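Local coordinates for sortase family protein (Clostridium perfringens, PDB 6IXZ) that probably acts as a class C sortase, a membrane-bound cysteine transpeptidase of the kind that joins pilin subunits through a thioester intermediate, at residues S95-G100 with L133-K138. Numbering follows the deposited sequence.
Sequences SLPVGG and LHILKK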
loop_
_atom_site.group_PDB
_atom_site.type_symbol
_atom_site.label_atom_id
_atom_site.label_comp_id
_atom_site.label_asym_id
_atom_site.label_seq_id
_atom_site.Cartn_x
_atom_site.Cartn_y
_atom_site.Cartn_z
ATOM N N SER A 95 -1.208 0.952 8.592
ATOM C CA SER A 95 -1.569 -0.459 8.543
ATOM C C SER A 95 -0.883 -1.180 7.390
ATOM O O SER A 95 -0.664 -0.584 6.350
ATOM C CB SER A 95 -3.094 -0.581 8.397
ATOM O OG SER A 95 -3.729 0.079 9.482
ATOM N N LEU A 96 -0.440 -2.417 7.600
ATOM C CA LEU A 96 -0.074 -3.260 6.481
ATOM C C LEU A 96 -1.366 -3.684 5.759
ATOM O O LEU A 96 -2.402 -3.901 6.390
ATOM C CB LEU A 96 0.702 -4.481 6.934
ATOM C CG LEU A 96 2.120 -4.247 7.473
ATOM C CD1 LEU A 96 2.678 -5.491 8.134
ATOM C CD2 LEU A 96 3.026 -3.765 6.354
ATOM N N PRO A 97 -1.300 -3.752 4.428
ATOM C CA PRO A 97 -2.476 -3.740 3.588
ATOM C C PRO A 97 -3.055 -5.126 3.456
ATOM O O PRO A 97 -3.079 -5.681 2.366
ATOM C CB PRO A 97 -1.932 -3.256 2.251
ATOM C CG PRO A 97 -0.568 -3.836 2.219
ATOM C CD PRO A 97 -0.061 -3.653 3.631
ATOM N N VAL A 98 -3.474 -5.701 4.572
ATOM C CA VAL A 98 -4.151 -6.971 4.526
ATOM C C VAL A 98 -5.658 -6.829 4.825
ATOM O O VAL A 98 -6.334 -7.840 5.057
ATOM C CB VAL A 98 -3.529 -8.005 5.494
ATOM C CG1 VAL A 98 -2.139 -8.428 5.025
ATOM C CG2 VAL A 98 -3.497 -7.493 6.918
ATOM N N GLY A 99 -6.152 -5.595 4.980
ATOM C CA GLY A 99 -7.566 -5.419 5.300
ATOM C C GLY A 99 -7.948 -5.628 6.760
ATOM O O GLY A 99 -7.158 -6.068 7.581
ATOM N N GLY A 100 -9.212 -5.379 7.060
ATOM C CA GLY A 100 -9.704 -5.460 8.418
ATOM C C GLY A 100 -10.311 -4.136 8.815
ATOM O O GLY A 100 -9.854 -3.072 8.374
ATOM N N LEU A 133 -5.863 -5.188 -4.540
ATOM C CA LEU A 133 -4.609 -5.554 -3.905
ATOM C C LEU A 133 -4.481 -7.067 -3.884
ATOM O O LEU A 133 -5.407 -7.777 -3.483
ATOM C CB LEU A 133 -4.576 -5.041 -2.461
ATOM C CG LEU A 133 -4.697 -3.535 -2.280
ATOM C CD1 LEU A 133 -4.380 -3.143 -0.854
ATOM C CD2 LEU A 133 -3.763 -2.836 -3.245
ATOM N N HIS A 134 -3.262 -7.525 -4.130
ATOM C CA HIS A 134 -2.914 -8.940 -4.075
ATOM C C HIS A 134 -1.746 -9.145 -3.139
ATOM O O HIS A 134 -0.609 -8.898 -3.526
ATOM C CB HIS A 134 -2.543 -9.394 -5.487
ATOM C CG HIS A 134 -3.703 -9.376 -6.423
ATOM N ND1 HIS A 134 -4.766 -10.233 -6.273
ATOM C CD2 HIS A 134 -4.067 -8.492 -7.376
ATOM C CE1 HIS A 134 -5.672 -9.969 -7.192
ATOM N NE2 HIS A 134 -5.279 -8.909 -7.867
ATOM N N ILE A 135 -2.027 -9.470 -1.872
ATOM C CA ILE A 135 -1.051 -9.300 -0.799
ATOM C C ILE A 135 -1.056 -10.568 0.054
ATOM O O ILE A 135 -2.096 -10.952 0.583
ATOM C CB ILE A 135 -1.426 -8.109 0.096
ATOM C CG1 ILE A 135 -1.489 -6.814 -0.736
ATOM C CG2 ILE A 135 -0.482 -8.008 1.285
ATOM C CD1 ILE A 135 -0.171 -6.106 -0.922
ATOM N N LEU A 136 0.062 -11.288 0.068
ATOM C CA LEU A 136 0.164 -12.556 0.795
ATOM C C LEU A 136 -1.066 -13.443 0.557
ATOM O O LEU A 136 -1.684 -13.939 1.506
ATOM C CB LEU A 136 0.372 -12.297 2.296
ATOM C CG LEU A 136 1.762 -11.830 2.746
ATOM C CD1 LEU A 136 2.578 -11.241 1.610
ATOM C CD2 LEU A 136 1.665 -10.839 3.885
ATOM N N LYS A 137 -1.419 -13.623 -0.710
ATOM C CA LYS A 137 -2.481 -14.557 -1.119
ATOM C C LYS A 137 -3.897 -14.032 -0.899
ATOM O O LYS A 137 -4.867 -14.662 -1.313
ATOM C CB LYS A 137 -2.327 -15.904 -0.410
ATOM C CG LYS A 137 -0.991 -16.567 -0.654
ATOM C CD LYS A 137 -0.937 -17.162 -2.046
ATOM C CE LYS A 137 -1.504 -18.570 -2.067
ATOM N NZ LYS A 137 -1.400 -19.165 -3.429
ATOM N N LYS A 138 -4.013 -12.855 -0.295
ATOM C CA LYS A 138 -5.300 -12.194 -0.182
ATOM C C LYS A 138 -5.583 -11.373 -1.415
ATOM O O LYS A 138 -4.697 -10.692 -1.947
ATOM C CB LYS A 138 -5.346 -11.307 1.057
ATOM C CG LYS A 138 -5.334 -12.082 2.366
ATOM C CD LYS A 138 -5.785 -11.208 3.521
ATOM C CE LYS A 138 -7.271 -11.374 3.806
ATOM N NZ LYS A 138 -7.529 -12.429 4.834
#
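P97 and I135 meet at the middle of this buried contact, a worked example of a loop packed against a hairpin through van der Waals contacts, with no hydrogen bond between the segments. The proline ring offers two carbons: CG lies 3.9 Å from I135 CD1, and CB lies 4.0 Å from L133 CD1, so neighbouring ring atoms rest on two residues of the strand. The I135 side chain crosses both P97 and V98 at about a right angle. With CG1 anti to the carbonyl carbon (chi1 -59°) and chi2 at -85°, CD1 reaches the proline while CG2 turns to V98, 4.1 Å from V98 CG1.

Carbonyl oxygens make the second kind of contact. P97 O lies 3.7 Å from each of I135 CB, CG1 and CG2, and is buried without a polar partner in the model. V98 O instead faces the aliphatic part of K138, whose CD is 3.7 Å away; the lysine chain is bent at chi3 and chi4, the bonds on either side of CD, and CE stays near too.

Each segment also carries a turn closed by its own backbone. An inverse gamma turn centred on P97 is closed by V98 N to L96 O, 2.8 Å, and a type I' turn joins I135 to K138 through reciprocal backbone bonds. Helix 23-41 covers one flank, where I33 touches both V98 and L136. Within the sortase beta-barrel fold, the contact packs the loop before strand 103-109 against the beta-hairpin whose two-residue type I' turn links strands 130-135 and 138-150.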